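PDB 6SUD: reducing-end xylose-releasing exo-oligoxylanase Rex8A from Paenibacillus barcinonensis, which hydrolyses short linear and branched xylooligosaccharides, releasing xylose from their reducing ends. Local coordinates for residues Gly104-Pro116 / Ser122-Ala134. The protein carries 1 engineered substitution. Numbering follows the deposited sequence.
Sequences GRYKDYFAWHCKP and SPGPAPDGEEFFA. With XYP (beta-D-xylopyranose), chain K.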
ATOM      1  N   GLY A 104     -25.096   4.561   8.886  1.00 18.22           N
ATOM      2  CA  GLY A 104     -25.222   3.117   9.142  1.00 17.44           C
ATOM      3  C   GLY A 104     -23.947   2.548   9.722  1.00 16.32           C
ATOM      4  O   GLY A 104     -23.093   3.339  10.170  1.00 16.36           O
ATOM      5  N   ARG A 105     -23.816   1.220   9.706  1.00 16.36           N
ATOM      6  CA  ARG A 105     -22.746   0.503  10.447  1.00 15.53           C
ATOM      7  C   ARG A 105     -21.368   0.840   9.863  1.00 14.44           C
ATOM      8  O   ARG A 105     -20.386   0.677  10.606  1.00 14.23           O
ATOM      9  CB  ARG A 105     -22.986  -1.009  10.476  1.00 16.14           C
ATOM     10  CG  ARG A 105     -22.859  -1.724   9.139  1.00 16.71           C
ATOM     11  CD  ARG A 105     -22.797  -3.233   9.336  1.00 17.52           C
ATOM     12  NE  ARG A 105     -23.921  -3.719  10.132  1.00 18.43           N
ATOM     13  CZ  ARG A 105     -23.856  -4.167  11.392  1.00 18.83           C
ATOM     14  NH1 ARG A 105     -22.705  -4.231  12.045  1.00 18.90           N
ATOM     15  NH2 ARG A 105     -24.963  -4.557  11.998  1.00 19.34           N
ATOM     16  N   TYR A 106     -21.302   1.329   8.616  1.00 14.19           N
ATOM     17  CA  TYR A 106     -20.021   1.626   7.907  1.00 13.50           C
ATOM     18  C   TYR A 106     -19.821   3.137   7.695  1.00 13.43           C
ATOM     19  O   TYR A 106     -18.988   3.530   6.863  1.00 12.82           O
ATOM     20  CB  TYR A 106     -19.973   0.882   6.568  1.00 13.13           C
ATOM     21  CG  TYR A 106     -20.058  -0.622   6.648  1.00 13.29           C
ATOM     22  CD1 TYR A 106     -19.285  -1.341   7.544  1.00 13.09           C
ATOM     23  CD2 TYR A 106     -20.890  -1.338   5.799  1.00 13.53           C
ATOM     24  CE1 TYR A 106     -19.356  -2.724   7.617  1.00 13.56           C
ATOM     25  CE2 TYR A 106     -20.967  -2.720   5.852  1.00 13.35           C
ATOM     26  CZ  TYR A 106     -20.199  -3.418   6.766  1.00 13.90           C
ATOM     27  OH  TYR A 106     -20.272  -4.778   6.826  1.00 15.39           O
ATOM     28  N   LYS A 107     -20.542   3.974   8.442  1.00 13.88           N
ATOM     29  CA  LYS A 107     -20.485   5.454   8.322  1.00 14.45           C
ATOM     30  C   LYS A 107     -19.025   5.921   8.283  1.00 13.92           C
ATOM     31  O   LYS A 107     -18.272   5.563   9.205  1.00 13.01           O
ATOM     32  CB  LYS A 107     -21.193   6.091   9.524  1.00 15.50           C
ATOM     33  CG  LYS A 107     -21.338   7.606   9.461  1.00 17.37           C
ATOM     34  CD  LYS A 107     -22.233   8.168  10.548  1.00 18.98           C
ATOM     35  CE  LYS A 107     -21.526   8.334  11.875  1.00 20.83           C
ATOM     36  NZ  LYS A 107     -20.722   9.581  11.916  1.00 23.09           N
ATOM     37  N   ASP A 108     -18.650   6.689   7.250  1.00 13.44           N
ATOM     38  CA  ASP A 108     -17.323   7.350   7.090  1.00 13.67           C
ATOM     39  C   ASP A 108     -16.299   6.364   6.513  1.00 12.29           C
ATOM     40  O   ASP A 108     -15.248   6.831   6.058  1.00 12.27           O
ATOM     41  CB  ASP A 108     -16.823   7.978   8.396  1.00 15.56           C
ATOM     42  CG  ASP A 108     -17.761   9.022   8.985  1.00 17.14           C
ATOM     43  OD1 ASP A 108     -18.575   9.574   8.221  1.00 18.94           O
ATOM     44  OD2 ASP A 108     -17.660   9.281  10.205  1.00 19.73           O
ATOM     45  N   TYR A 109     -16.580   5.055   6.533  1.00 11.20           N
ATOM     46  CA  TYR A 109     -15.822   4.044   5.741  1.00 10.71           C
ATOM     47  C   TYR A 109     -16.198   4.161   4.259  1.00 10.18           C
ATOM     48  O   TYR A 109     -17.189   4.841   3.904  1.00 10.30           O
ATOM     49  CB  TYR A 109     -16.103   2.616   6.221  1.00 10.53           C
ATOM     50  CG  TYR A 109     -15.664   2.249   7.619  1.00 10.84           C
ATOM     51  CD1 TYR A 109     -14.684   2.949   8.306  1.00 11.09           C
ATOM     52  CD2 TYR A 109     -16.193   1.124   8.227  1.00 10.90           C
ATOM     53  CE1 TYR A 109     -14.268   2.553   9.567  1.00 11.04           C
ATOM     54  CE2 TYR A 109     -15.798   0.720   9.489  1.00 10.76           C
ATOM     55  CZ  TYR A 109     -14.820   1.431  10.158  1.00 10.72           C
ATOM     56  OH  TYR A 109     -14.418   1.025  11.401  1.00 11.15           O
ATOM     57  N   PHE A 110     -15.420   3.494   3.403  1.00 10.00           N
ATOM     58  CA  PHE A 110     -15.598   3.463   1.927  1.00  9.87           C
ATOM     59  C   PHE A 110     -16.001   2.050   1.514  1.00 10.03           C
ATOM     60  O   PHE A 110     -15.394   1.091   2.017  1.00  9.84           O
ATOM     61  CB  PHE A 110     -14.310   3.880   1.218  1.00  9.83           C
ATOM     62  CG  PHE A 110     -13.851   5.265   1.593  1.00  9.58           C
ATOM     63  CD1 PHE A 110     -13.173   5.489   2.780  1.00  9.77           C
ATOM     64  CD2 PHE A 110     -14.152   6.347   0.779  1.00  9.83           C
ATOM     65  CE1 PHE A 110     -12.775   6.771   3.137  1.00  9.82           C
ATOM     66  CE2 PHE A 110     -13.748   7.624   1.129  1.00  9.77           C
ATOM     67  CZ  PHE A 110     -13.054   7.830   2.307  1.00  9.87           C
ATOM     68  N   ALA A 111     -17.035   1.936   0.691  1.00 10.13           N
ATOM     69  CA  ALA A 111     -17.460   0.663   0.066  1.00 10.72           C
ATOM     70  C   ALA A 111     -16.263   0.132  -0.730  1.00 11.15           C
ATOM     71  O   ALA A 111     -15.618   0.936  -1.415  1.00 10.89           O
ATOM     72  CB  ALA A 111     -18.673   0.900  -0.804  1.00 10.99           C
ATOM     73  N   TRP A 112     -15.881  -1.128  -0.548  1.00 11.67           N
ATOM     74  CA  TRP A 112     -14.536  -1.571  -0.998  1.00 11.57           C
ATOM     75  C   TRP A 112     -14.483  -1.569  -2.530  1.00 12.33           C
ATOM     76  O   TRP A 112     -13.384  -1.457  -3.074  1.00 12.00           O
ATOM     77  CB  TRP A 112     -14.122  -2.919  -0.403  1.00 11.97           C
ATOM     78  CG  TRP A 112     -14.756  -4.148  -0.980  1.00 12.23           C
ATOM     79  CD1 TRP A 112     -15.906  -4.743  -0.557  1.00 12.70           C
ATOM     80  CD2 TRP A 112     -14.235  -4.997  -2.025  1.00 11.87           C
ATOM     81  NE1 TRP A 112     -16.150  -5.882  -1.272  1.00 13.01           N
ATOM     82  CE2 TRP A 112     -15.146  -6.061  -2.185  1.00 12.44           C
ATOM     83  CE3 TRP A 112     -13.111  -4.945  -2.854  1.00 11.97           C
ATOM     84  CZ2 TRP A 112     -14.963  -7.071  -3.131  1.00 12.03           C
ATOM     85  CZ3 TRP A 112     -12.927  -5.939  -3.787  1.00 11.97           C
ATOM     86  CH2 TRP A 112     -13.834  -6.994  -3.908  1.00 12.03           C
ATOM     87  N   HIS A 113     -15.613  -1.692  -3.221  1.00 13.00           N
ATOM     88  CA  HIS A 113     -15.589  -1.663  -4.704  1.00 13.61           C
ATOM     89  C   HIS A 113     -16.922  -1.172  -5.256  1.00 13.46           C
ATOM     90  O   HIS A 113     -17.945  -1.317  -4.584  1.00 13.93           O
ATOM     91  CB  HIS A 113     -15.110  -3.011  -5.275  1.00 15.46           C
ATOM     92  CG  HIS A 113     -16.129  -4.099  -5.335  1.00 16.46           C
ATOM     93  ND1 HIS A 113     -16.178  -5.007  -6.380  1.00 18.44           N
ATOM     94  CD2 HIS A 113     -17.104  -4.467  -4.479  1.00 17.32           C
ATOM     95  CE1 HIS A 113     -17.170  -5.852  -6.180  1.00 18.42           C
ATOM     96  NE2 HIS A 113     -17.729  -5.564  -5.006  1.00 18.39           N
ATOM     97  N   CYS A 114     -16.877  -0.605  -6.454  1.00 12.85           N
ATOM     98  CA  CYS A 114     -18.068  -0.104  -7.177  1.00 12.95           C
ATOM     99  C   CYS A 114     -17.840  -0.283  -8.674  1.00 13.03           C
ATOM    100  O   CYS A 114     -16.689  -0.534  -9.096  1.00 10.92           O
ATOM    101  CB  CYS A 114     -18.367   1.352  -6.827  1.00 13.38           C
ATOM    102  SG  CYS A 114     -17.059   2.527  -7.266  1.00 13.94           S
ATOM    103  N   LYS A 115     -18.915  -0.177  -9.445  1.00 13.57           N
ATOM    104  CA  LYS A 115     -18.809  -0.140 -10.921  1.00 15.02           C
ATOM    105  C   LYS A 115     -18.117   1.162 -11.296  1.00 14.64           C
ATOM    106  O   LYS A 115     -18.188   2.127 -10.546  1.00 13.35           O
ATOM    107  CB  LYS A 115     -20.193  -0.200 -11.559  1.00 16.67           C
ATOM    108  CG  LYS A 115     -20.957  -1.484 -11.292  1.00 18.83           C
ATOM    109  CD  LYS A 115     -22.321  -1.466 -11.920  1.00 20.80           C
ATOM    110  CE  LYS A 115     -22.265  -1.601 -13.423  1.00 22.66           C
ATOM    111  NZ  LYS A 115     -23.616  -1.492 -14.017  1.00 24.17           N
ATOM    112  N   PRO A 116     -17.438   1.242 -12.461  1.00 14.84           N
ATOM    113  CA  PRO A 116     -16.823   2.501 -12.888  1.00 15.98           C
ATOM    114  C   PRO A 116     -17.774   3.714 -12.890  1.00 17.40           C
ATOM    115  O   PRO A 116     -17.297   4.813 -12.645  1.00 17.68           O
ATOM    116  CB  PRO A 116     -16.290   2.173 -14.292  1.00 15.35           C
ATOM    117  CG  PRO A 116     -16.090   0.672 -14.283  1.00 15.33           C
ATOM    118  CD  PRO A 116     -17.193   0.130 -13.400  1.00 15.33           C
ATOM    119  N   SER A 122     -20.766  -3.761  -3.243  1.00 22.93           N
ATOM    120  CA  SER A 122     -20.858  -4.287  -1.860  1.00 21.86           C
ATOM    121  C   SER A 122     -20.625  -3.122  -0.910  1.00 19.91           C
ATOM    122  O   SER A 122     -19.833  -2.245  -1.226  1.00 20.30           O
ATOM    123  CB  SER A 122     -19.849  -5.396  -1.679  1.00 22.70           C
ATOM    124  OG  SER A 122     -19.657  -5.705  -0.317  1.00 23.54           O
ATOM    125  N   PRO A 123     -21.344  -3.017   0.227  1.00 17.37           N
ATOM    126  CA  PRO A 123     -21.122  -1.904   1.153  1.00 16.56           C
ATOM    127  C   PRO A 123     -19.905  -2.063   2.077  1.00 15.27           C
ATOM    128  O   PRO A 123     -19.423  -1.054   2.572  1.00 15.86           O
ATOM    129  CB  PRO A 123     -22.421  -1.886   1.968  1.00 16.72           C
ATOM    130  CG  PRO A 123     -22.859  -3.334   1.987  1.00 16.75           C
ATOM    131  CD  PRO A 123     -22.446  -3.892   0.638  1.00 16.94           C
ATOM    132  N   GLY A 124     -19.438  -3.299   2.287  1.00 13.61           N
ATOM    133  CA  GLY A 124     -18.339  -3.610   3.224  1.00 12.93           C
ATOM    134  C   GLY A 124     -17.034  -2.925   2.824  1.00 12.31           C
ATOM    135  O   GLY A 124     -16.725  -2.830   1.645  1.00 12.36           O
ATOM    136  N   PRO A 125     -16.254  -2.401   3.794  1.00 11.82           N
ATOM    137  CA  PRO A 125     -14.966  -1.765   3.518  1.00 11.40           C
ATOM    138  C   PRO A 125     -13.742  -2.697   3.552  1.00 11.16           C
ATOM    139  O   PRO A 125     -13.828  -3.804   4.053  1.00 11.55           O
ATOM    140  CB  PRO A 125     -14.898  -0.783   4.685  1.00 11.56           C
ATOM    141  CG  PRO A 125     -15.431  -1.601   5.842  1.00 11.42           C
ATOM    142  CD  PRO A 125     -16.572  -2.391   5.233  1.00 11.83           C
ATOM    143  N   ALA A 126     -12.626  -2.198   3.023  1.00 10.48           N
ATOM    144  CA  ALA A 126     -11.297  -2.840   3.014  1.00 10.88           C
ATOM    145  C   ALA A 126     -10.317  -1.917   3.733  1.00 10.77           C
ATOM    146  O   ALA A 126      -9.911  -0.902   3.175  1.00 10.95           O
ATOM    147  CB  ALA A 126     -10.870  -3.111   1.594  1.00 11.07           C
ATOM    148  N   PRO A 127      -9.950  -2.212   5.000  1.00 10.84           N
ATOM    149  CA  PRO A 127      -9.110  -1.314   5.797  1.00 10.97           C
ATOM    150  C   PRO A 127      -7.814  -0.804   5.143  1.00 10.71           C
ATOM    151  O   PRO A 127      -7.397   0.268   5.509  1.00 10.95           O
ATOM    152  CB  PRO A 127      -8.748  -2.159   7.032  1.00 10.99           C
ATOM    153  CG  PRO A 127      -9.868  -3.164   7.164  1.00 11.11           C
ATOM    154  CD  PRO A 127     -10.411  -3.378   5.766  1.00 10.82           C
ATOM    155  N   ASP A 128      -7.197  -1.536   4.207  1.00 10.57           N
ATOM    156  CA  ASP A 128      -5.969  -1.022   3.538  1.00 10.69           C
ATOM    157  C   ASP A 128      -6.341   0.188   2.673  1.00  9.86           C
ATOM    158  O   ASP A 128      -5.441   1.020   2.357  1.00  9.83           O
ATOM    159  CB  ASP A 128      -5.226  -2.077   2.717  1.00 10.85           C
ATOM    160  CG  ASP A 128      -6.033  -2.749   1.622  1.00 12.03           C
ATOM    161  OD1 ASP A 128      -7.288  -2.843   1.755  1.00 12.63           O
ATOM    162  OD2 ASP A 128      -5.390  -3.201   0.640  1.00 12.89           O
ATOM    163  N   GLY A 129      -7.606   0.286   2.276  1.00  9.01           N
ATOM    164  CA  GLY A 129      -8.120   1.481   1.584  1.00  8.70           C
ATOM    165  C   GLY A 129      -8.104   2.681   2.515  1.00  8.42           C
ATOM    166  O   GLY A 129      -7.398   3.666   2.228  1.00  8.23           O
ATOM    167  N   GLU A 130      -8.835   2.582   3.623  1.00  8.36           N
ATOM    168  CA  GLU A 130      -8.978   3.664   4.636  1.00  8.14           C
ATOM    169  C   GLU A 130      -7.603   4.197   5.067  1.00  7.53           C
ATOM    170  O   GLU A 130      -7.414   5.418   5.076  1.00  6.96           O
ATOM    171  CB  GLU A 130      -9.792   3.168   5.841  1.00  8.79           C
ATOM    172  CG  GLU A 130     -11.307   3.283   5.669  1.00  9.32           C
ATOM    173  CD  GLU A 130     -11.978   2.374   4.647  1.00 10.04           C
ATOM    174  OE1 GLU A 130     -11.278   1.615   3.969  1.00 12.39           O
ATOM    175  OE2 GLU A 130     -13.206   2.393   4.555  1.00 10.06           O
ATOM    176  N   GLU A 131      -6.646   3.339   5.391  1.00  6.90           N
ATOM    177  CA  GLU A 131      -5.346   3.823   5.927  1.00  7.07           C
ATOM    178  C   GLU A 131      -4.541   4.550   4.838  1.00  6.94           C
ATOM    179  O   GLU A 131      -3.873   5.528   5.164  1.00  6.84           O
ATOM    180  CB  GLU A 131      -4.573   2.682   6.573  1.00  7.36           C
ATOM    181  CG  GLU A 131      -4.183   1.594   5.611  1.00  7.41           C
ATOM    182  CD  GLU A 131      -3.534   0.433   6.322  1.00  7.84           C
ATOM    183  OE1 GLU A 131      -3.120   0.620   7.482  1.00  8.02           O
ATOM    184  OE2 GLU A 131      -3.488  -0.656   5.728  1.00  7.82           O
ATOM    185  N   PHE A 132      -4.627   4.152   3.567  1.00  6.86           N
ATOM    186  CA  PHE A 132      -3.959   4.923   2.484  1.00  7.15           C
ATOM    187  C   PHE A 132      -4.697   6.231   2.217  1.00  6.81           C
ATOM    188  O   PHE A 132      -4.018   7.224   1.940  1.00  6.88           O
ATOM    189  CB  PHE A 132      -3.844   4.148   1.174  1.00  7.58           C
ATOM    190  CG  PHE A 132      -2.531   3.430   0.999  1.00  8.01           C
ATOM    191  CD1 PHE A 132      -2.311   2.215   1.625  1.00  8.17           C
ATOM    192  CD2 PHE A 132      -1.545   3.922   0.152  1.00  8.52           C
ATOM    193  CE1 PHE A 132      -1.113   1.536   1.460  1.00  8.49           C
ATOM    194  CE2 PHE A 132      -0.353   3.233  -0.026  1.00  8.83           C
ATOM    195  CZ  PHE A 132      -0.144   2.033   0.626  1.00  8.55           C
ATOM    196  N   PHE A 133      -6.031   6.229   2.219  1.00  6.49           N
ATOM    197  CA  PHE A 133      -6.806   7.476   2.005  1.00  6.67           C
ATOM    198  C   PHE A 133      -6.322   8.493   3.038  1.00  6.87           C
ATOM    199  O   PHE A 133      -5.929   9.614   2.684  1.00  6.57           O
ATOM    200  CB  PHE A 133      -8.313   7.256   2.148  1.00  6.55           C
ATOM    201  CG  PHE A 133      -9.063   6.700   0.961  1.00  6.46           C
ATOM    202  CD1 PHE A 133      -8.942   7.253  -0.302  1.00  6.45           C
ATOM    203  CD2 PHE A 133      -9.990   5.684   1.136  1.00  6.35           C
ATOM    204  CE1 PHE A 133      -9.693   6.763  -1.358  1.00  6.18           C
ATOM    205  CE2 PHE A 133     -10.739   5.187   0.071  1.00  6.20           C
ATOM    206  CZ  PHE A 133     -10.593   5.745  -1.174  1.00  6.14           C
ATOM    207  N   ALA A 134      -6.317   8.081   4.313  1.00  7.18           N
ATOM    208  CA  ALA A 134      -5.975   8.951   5.449  1.00  7.28           C
ATOM    209  C   ALA A 134      -4.547   9.486   5.267  1.00  7.21           C
ATOM    210  O   ALA A 134      -4.345  10.706   5.388  1.00  7.29           O
ATOM    211  CB  ALA A 134      -6.130   8.185   6.735  1.00  7.49           C
TER
HETATM  212  O1  XYP K 509      -9.068  -7.761  -3.711  1.00 33.54           O
HETATM  213  C1  XYP K 509      -8.937  -6.833  -2.610  1.00 33.01           C
HETATM  214  C2  XYP K 509      -7.506  -6.700  -2.084  1.00 32.64           C
HETATM  215  C3  XYP K 509      -7.436  -5.809  -0.849  1.00 33.02           C
HETATM  216  C4  XYP K 509      -8.545  -4.765  -0.914  1.00 33.02           C
HETATM  217  C5  XYP K 509      -8.838  -4.439  -2.375  1.00 33.12           C
HETATM  218  O2  XYP K 509      -6.922  -7.980  -1.814  1.00 31.97           O
HETATM  219  O3  XYP K 509      -6.120  -5.235  -0.800  1.00 32.04           O
HETATM  220  O4  XYP K 509      -9.721  -5.290  -0.293  1.00 34.38           O
HETATM  221  O5  XYP K 509      -9.373  -5.558  -3.080  1.00 33.72           O
HETATM  222  O   HOH W   1     -12.666   0.509   1.909  1.00  7.04           O
HETATM  223  O   HOH W   2     -18.682  -8.294  -1.274  1.00 34.96           O
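Ser122 sets its OG at the edge of the Trp112 indole, and a water bonded to OG also takes a weak bond from NE1. Gly124 O accepts a hydrogen bond from Trp112 N at 2.9 Å, 25° off the carbonyl plane. Gly124 CA and Pro125 CD lie over one face of the Tyr106 ring as CH-pi contacts; CD is 3.9 Å from the ring centroid. Pro125 CG also touches Tyr109 CD2. Ala126 CB packs on Trp112 CB, and both residues line the xylose pocket, where Asp128 OD2 accepts a bond from the sugar's O3. Glu130, bent at chi2 (69°), brings OE2 to 2.7 Å from Phe110 N in a nearly straight bond on the anti side, well out of the carboxylate plane. A water joins Glu130 OE1, Phe110 O and Ala126 N, accepting from the last. Phe133 lays CE2 over one face of the Phe110 ring, 3.5 Å from Phe110 CG, with the planes at 36°. An alanine in place of Phe110 would probably open a gap against the face of Phe133 by removing the ring. Residues 104-116 sit against the start of helix 127-144, while Phe110 also meets helices 85-99 and 153-170, and strand 113-114 runs between strands 67-68 and 120-122.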